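PDB 5A77: DNA endonuclease I-CvuI from Chlorella vulgaris, which cleaves DNA as a homing endonuclease of the LAGLIDADG family and is probably involved in intron homing. Local coordinates for residues S86-L91 / Q110-L115; L130-G135 / T144-N149. All blocks are in the same frame, centred on the assembly; numbering follows the deposited sequence.

Contact 1 of 2, residues S86-L91 / Q110-L115; sequences SLQTTL and QIIKKL
Leu-87 meets Ile-112 through its branch point, with CG 4.3 Å from Ile-112 CD1; beyond that touch its side chain serves the sheet below, resting on Val-43 and Leu-45 of strand 39-50. At Gln-88 the two segments come closest, and the meeting is lopsided. Ile-112 points its long branch at the other helix, CG1 lying anti to its own carbonyl carbon (chi1 -74°), so that CD1 comes up against the backbone of Gln-88, 3.6 Å from N of that residue. Gln-88 answers with its aliphatic stem. Its CB sits 4.0 Å from Ile-112 CD1, and the extended chain carries the amide past the short branch, leaving Gln-88 OE1 3.9 Å from Ile-112 CG2; no hydrogen bond links the two segments. Helices 84-94 and 102-114 belong to the helical layer that backs the antiparallel sheet of the LAGLIDADG fold, and Ile-111, next to Ile-112, turns to that sheet, onto Val-41 and Val-43. Further on, the Thr-90 hydroxyl OG1 bonds to Ser-86 O one turn back, at 3.2 Å. Leu-91 points toward helix 102-114 but packs one turn earlier on it, against Val-108 and Leu-109, with Ile-25 of strand 23-31 also in touch.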
loop_
_atom_site.group_PDB
_atom_site.type_symbol
_atom_site.label_atom_id
_atom_site.label_comp_id
_atom_site.label_asym_id
_atom_site.label_seq_id
_atom_site.Cartn_x
_atom_site.Cartn_y
_atom_site.Cartn_z
ATOM N N SER B 86 16.763 16.197 -3.809
ATOM C CA SER B 86 15.405 16.282 -3.269
ATOM C C SER B 86 14.902 14.930 -2.756
ATOM O O SER B 86 14.024 14.885 -1.885
ATOM C CB SER B 86 14.433 16.823 -4.317
ATOM O OG SER B 86 14.685 16.266 -5.591
ATOM N N LEU B 87 15.440 13.834 -3.295
ATOM C CA LEU B 87 14.989 12.502 -2.890
ATOM C C LEU B 87 15.680 12.113 -1.597
ATOM O O LEU B 87 15.132 11.360 -0.795
ATOM C CB LEU B 87 15.244 11.461 -3.984
ATOM C CG LEU B 87 15.083 10.000 -3.548
ATOM C CD1 LEU B 87 13.678 9.733 -3.001
ATOM C CD2 LEU B 87 15.405 9.032 -4.661
ATOM N N GLN B 88 16.880 12.640 -1.390
ATOM C CA GLN B 88 17.575 12.472 -0.122
ATOM C C GLN B 88 16.673 13.012 0.950
ATOM O O GLN B 88 16.246 12.294 1.828
ATOM C CB GLN B 88 18.938 13.190 -0.104
ATOM C CG GLN B 88 19.743 12.933 1.172
ATOM C CD GLN B 88 20.998 13.791 1.283
ATOM O OE1 GLN B 88 21.447 14.393 0.302
ATOM N NE2 GLN B 88 21.576 13.838 2.479
ATOM N N THR B 89 16.321 14.278 0.823
ATOM C CA THR B 89 15.476 14.943 1.809
ATOM C C THR B 89 14.168 14.210 2.118
ATOM O O THR B 89 13.678 14.257 3.240
ATOM C CB THR B 89 15.181 16.368 1.341
ATOM O OG1 THR B 89 16.422 17.078 1.288
ATOM C CG2 THR B 89 14.247 17.089 2.295
ATOM N N THR B 90 13.621 13.498 1.147
ATOM C CA THR B 90 12.402 12.753 1.418
ATOM C C THR B 90 12.692 11.488 2.244
ATOM O O THR B 90 11.898 11.088 3.097
ATOM C CB THR B 90 11.674 12.375 0.113
ATOM O OG1 THR B 90 11.348 13.574 -0.598
ATOM C CG2 THR B 90 10.395 11.620 0.419
ATOM N N LEU B 91 13.845 10.879 2.014
ATOM C CA LEU B 91 14.135 9.594 2.620
ATOM C C LEU B 91 14.366 9.688 4.130
ATOM O O LEU B 91 13.830 8.855 4.875
ATOM C CB LEU B 91 15.324 8.947 1.917
ATOM C CG LEU B 91 14.820 8.359 0.593
ATOM C CD1 LEU B 91 15.935 7.790 -0.268
ATOM C CD2 LEU B 91 13.774 7.293 0.871
ATOM N N GLN B 110 23.072 5.692 0.035
ATOM C CA GLN B 110 24.492 5.470 -0.224
ATOM C C GLN B 110 24.823 5.867 -1.661
ATOM O O GLN B 110 25.934 6.347 -1.944
ATOM C CB GLN B 110 24.904 4.009 0.031
ATOM C CG GLN B 110 25.164 3.661 1.499
ATOM C CD GLN B 110 26.044 4.681 2.187
ATOM O OE1 GLN B 110 27.049 5.109 1.636
ATOM N NE2 GLN B 110 25.665 5.086 3.390
ATOM N N ILE B 111 23.863 5.669 -2.568
ATOM C CA ILE B 111 24.056 6.100 -3.957
ATOM C C ILE B 111 24.044 7.618 -4.114
ATOM O O ILE B 111 24.816 8.176 -4.887
ATOM C CB ILE B 111 22.984 5.534 -4.899
ATOM C CG1 ILE B 111 22.967 4.009 -4.856
ATOM C CG2 ILE B 111 23.212 6.037 -6.326
ATOM C CD1 ILE B 111 22.072 3.398 -5.921
ATOM N N ILE B 112 23.149 8.291 -3.398
ATOM C CA ILE B 112 23.052 9.738 -3.523
ATOM C C ILE B 112 24.357 10.356 -3.027
ATOM O O ILE B 112 24.758 11.438 -3.475
ATOM C CB ILE B 112 21.837 10.301 -2.754
ATOM C CG1 ILE B 112 20.537 9.977 -3.502
ATOM C CG2 ILE B 112 21.941 11.815 -2.585
ATOM C CD1 ILE B 112 19.266 10.204 -2.672
ATOM N N LYS B 113 25.039 9.638 -2.138
ATOM C CA LYS B 113 26.322 10.095 -1.610
ATOM C C LYS B 113 27.368 10.334 -2.704
ATOM O O LYS B 113 28.136 11.293 -2.627
ATOM C CB LYS B 113 26.855 9.097 -0.584
ATOM C CG LYS B 113 27.114 9.716 0.776
ATOM C CD LYS B 113 27.228 8.652 1.854
ATOM C CE LYS B 113 25.880 8.451 2.545
ATOM N NZ LYS B 113 26.004 7.982 3.962
ATOM N N LYS B 114 27.360 9.488 -3.731
ATOM C CA LYS B 114 28.364 9.536 -4.783
ATOM C C LYS B 114 27.943 10.214 -6.100
ATOM O O LYS B 114 28.792 10.453 -6.963
ATOM C CB LYS B 114 28.836 8.121 -5.091
ATOM C CG LYS B 114 28.579 7.153 -3.967
ATOM C CD LYS B 114 29.291 5.847 -4.184
ATOM C CE LYS B 114 29.880 5.394 -2.874
ATOM N NZ LYS B 114 30.905 4.351 -3.083
ATOM N N LEU B 115 26.658 10.522 -6.262
ATOM C CA LEU B 115 26.183 11.171 -7.489
ATOM C C LEU B 115 26.910 12.476 -7.805
ATOM O O LEU B 115 27.185 12.746 -8.971
ATOM C CB LEU B 115 24.671 11.443 -7.432
ATOM C CG LEU B 115 23.722 10.249 -7.358
ATOM C CD1 LEU B 115 22.291 10.751 -7.254
ATOM C CD2 LEU B 115 23.898 9.336 -8.562
#

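Contact 2 of 2, residues L130-G135 / T144-N149; sequences LADKVG and TILAEN. With nucleotides of chain F.
The carboxylate of Asp-132 has a methyl over one face and an N-H at its oxygen edge. Leu-146 CD2 stands almost squarely above the group, 3.7 Å from Asp-132 CG, while Ala-147 N donates to the syn lone pair of Asp-132 OD2 at 3.1 Å, with an N-H...O angle of 154°. With Asp-132 CG anti to the carbonyl carbon (chi1 -53°), the side chain reaches across to the start of helix 147-156, where its negative charge would probably be favoured by the helix end. A leucine in its place would probably leave Ala-147 N without its acceptor and that first turn less firmly tied to helix 121-135. Leu-146 is the N-cap residue; its own N bonds to Asn-149 OD1 at 3.1 Å, from above the flat amide rather than along a lone pair. This resembles the return bond of a capping box, whose other bond a leucine side chain cannot supply. Just before it the chain meets the DNA: Thr-144 N gives a hydrogen bond of 3.2 Å to OP1 of DG4 of chain F, and Ile-145 N a weak one to the same oxygen, a backbone grip on phosphate that does not read the base. Ala-147 settles its methyl on Met-125, Ala-128 and Leu-129 of helix 121-135, whose other contacts include Ile-29 of strand 23-31, touched by Ala-131 and Asp-132, and Leu-107 of helix 102-114, touched by Val-134.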
loop_
_atom_site.group_PDB
_atom_site.type_symbol
_atom_site.label_atom_id
_atom_site.label_comp_id
_atom_site.label_asym_id
_atom_site.label_seq_id
_atom_site.Cartn_x
_atom_site.Cartn_y
_atom_site.Cartn_z
ATOM N N LEU B 130 25.729 -0.561 -6.957
ATOM C CA LEU B 130 24.736 -0.353 -5.919
ATOM C C LEU B 130 23.334 -0.298 -6.536
ATOM O O LEU B 130 22.339 -0.612 -5.875
ATOM C CB LEU B 130 25.030 0.936 -5.147
ATOM C CG LEU B 130 26.164 0.945 -4.129
ATOM C CD1 LEU B 130 26.330 2.319 -3.493
ATOM C CD2 LEU B 130 25.892 -0.100 -3.066
ATOM N N ALA B 131 23.253 0.102 -7.805
ATOM C CA ALA B 131 21.973 0.101 -8.499
ATOM C C ALA B 131 21.420 -1.320 -8.630
ATOM O O ALA B 131 20.217 -1.534 -8.486
ATOM C CB ALA B 131 22.095 0.742 -9.863
ATOM N N ASP B 132 22.290 -2.284 -8.915
ATOM C CA ASP B 132 21.851 -3.672 -9.056
ATOM C C ASP B 132 21.438 -4.280 -7.740
ATOM O O ASP B 132 20.586 -5.167 -7.717
ATOM C CB ASP B 132 22.934 -4.558 -9.672
ATOM C CG ASP B 132 23.468 -4.012 -10.973
ATOM O OD1 ASP B 132 22.785 -3.156 -11.595
ATOM O OD2 ASP B 132 24.567 -4.467 -11.375
ATOM N N LYS B 133 22.044 -3.827 -6.648
ATOM C CA LYS B 133 21.679 -4.372 -5.344
ATOM C C LYS B 133 20.300 -3.912 -4.900
ATOM O O LYS B 133 19.554 -4.694 -4.303
ATOM C CB LYS B 133 22.702 -4.006 -4.281
ATOM C CG LYS B 133 23.571 -5.174 -3.901
ATOM C CD LYS B 133 24.247 -4.924 -2.578
ATOM C CE LYS B 133 24.998 -6.147 -2.105
ATOM N NZ LYS B 133 25.319 -6.016 -0.653
ATOM N N VAL B 134 19.962 -2.651 -5.182
ATOM C CA VAL B 134 18.608 -2.177 -4.959
ATOM C C VAL B 134 17.677 -3.066 -5.750
ATOM O O VAL B 134 16.585 -3.431 -5.297
ATOM C CB VAL B 134 18.388 -0.732 -5.408
ATOM C CG1 VAL B 134 16.920 -0.328 -5.184
ATOM C CG2 VAL B 134 19.356 0.226 -4.690
ATOM N N GLY B 135 18.132 -3.429 -6.942
ATOM C CA GLY B 135 17.327 -4.218 -7.849
ATOM C C GLY B 135 16.967 -5.620 -7.399
ATOM O O GLY B 135 15.856 -6.079 -7.681
ATOM N N THR B 144 17.048 -5.054 -18.031
ATOM C CA THR B 144 18.063 -5.604 -18.906
ATOM C C THR B 144 19.414 -4.972 -18.609
ATOM O O THR B 144 20.450 -5.624 -18.744
ATOM C CB THR B 144 17.697 -5.376 -20.379
ATOM O OG1 THR B 144 17.714 -3.968 -20.660
ATOM C CG2 THR B 144 16.304 -5.929 -20.671
ATOM N N ILE B 145 19.390 -3.714 -18.166
ATOM C CA ILE B 145 20.600 -2.887 -18.072
ATOM C C ILE B 145 21.329 -2.953 -16.701
ATOM O O ILE B 145 20.900 -2.385 -15.698
ATOM C CB ILE B 145 20.238 -1.421 -18.434
ATOM C CG1 ILE B 145 21.468 -0.569 -18.663
ATOM C CG2 ILE B 145 19.286 -0.778 -17.423
ATOM C CD1 ILE B 145 21.120 0.619 -19.515
ATOM N N LEU B 146 22.442 -3.673 -16.657
ATOM C CA LEU B 146 23.121 -3.909 -15.384
ATOM C C LEU B 146 24.502 -3.259 -15.334
ATOM O O LEU B 146 24.977 -2.702 -16.334
ATOM C CB LEU B 146 23.246 -5.407 -15.125
ATOM C CG LEU B 146 21.941 -6.129 -14.798
ATOM C CD1 LEU B 146 21.852 -7.408 -15.624
ATOM C CD2 LEU B 146 21.839 -6.411 -13.300
ATOM N N ALA B 147 25.137 -3.325 -14.166
ATOM C CA ALA B 147 26.469 -2.756 -13.987
ATOM C C ALA B 147 27.456 -3.299 -15.012
ATOM O O ALA B 147 28.247 -2.532 -15.562
ATOM C CB ALA B 147 26.982 -3.013 -12.585
ATOM N N GLU B 148 27.398 -4.606 -15.277
ATOM C CA GLU B 148 28.318 -5.245 -16.227
ATOM C C GLU B 148 28.290 -4.560 -17.597
ATOM O O GLU B 148 29.295 -4.552 -18.310
ATOM C CB GLU B 148 27.990 -6.733 -16.395
ATOM C CG GLU B 148 29.052 -7.713 -15.885
ATOM C CD GLU B 148 30.502 -7.288 -16.168
ATOM O OE1 GLU B 148 30.917 -7.239 -17.350
ATOM O OE2 GLU B 148 31.244 -7.037 -15.192
ATOM N N ASN B 149 27.140 -3.993 -17.963
ATOM C CA ASN B 149 27.044 -3.242 -19.211
ATOM C C ASN B 149 27.842 -1.942 -19.118
ATOM O O ASN B 149 28.673 -1.645 -19.984
ATOM C CB ASN B 149 25.584 -2.953 -19.569
ATOM C CG ASN B 149 24.769 -4.222 -19.760
ATOM O OD1 ASN B 149 23.568 -4.251 -19.499
ATOM N ND2 ASN B 149 25.425 -5.281 -20.207
ATOM P P DG F 4 15.545 -0.885 -17.446
ATOM O OP1 DG F 4 16.525 -1.911 -17.858
ATOM O OP2 DG F 4 15.948 0.237 -16.569
ATOM O "O5'" DG F 4 14.989 -0.310 -18.813
ATOM C "C5'" DG F 4 14.385 -1.188 -19.747
ATOM C "C4'" DG F 4 13.666 -0.379 -20.789
ATOM O "O4'" DG F 4 12.604 0.379 -20.130
ATOM C "C3'" DG F 4 14.569 0.645 -21.494
ATOM O "O3'" DG F 4 14.293 0.699 -22.895
ATOM C "C2'" DG F 4 14.220 1.958 -20.809
ATOM C "C1'" DG F 4 12.761 1.759 -20.415
ATOM N N9 DG F 4 12.422 2.564 -19.246
ATOM C C8 DG F 4 13.085 2.590 -18.042
ATOM N N7 DG F 4 12.597 3.454 -17.202
ATOM C C5 DG F 4 11.553 4.051 -17.899
ATOM C C6 DG F 4 10.671 5.072 -17.505
ATOM O O6 DG F 4 10.624 5.663 -16.420
ATOM N N1 DG F 4 9.768 5.398 -18.515
ATOM C C2 DG F 4 9.734 4.807 -19.754
ATOM N N2 DG F 4 8.798 5.251 -20.603
ATOM N N3 DG F 4 10.560 3.843 -20.133
ATOM C C4 DG F 4 11.443 3.525 -19.161
#

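Contact 1 closes before contact 2 opens, so the two come in series along the chain, their centres about 17 Å apart. What joins them is the pair of consecutive helices 102-114 and 121-135: Ile-111 CG1 of contact 1 packs 3.7 Å from Leu-130 CB of contact 2. Helices 84-94, 102-114, 121-135 and 147-156 thus follow one another through neighbouring contacts, and the first three of them also touch the four-stranded antiparallel sheet, with strand 23-31 reached from both contacts. Contact 1 is buried helix packing inside the endonuclease fold, whereas contact 2, farther from the chain's centre, fixes the C-terminal helix beside a segment bound to the DNA backbone.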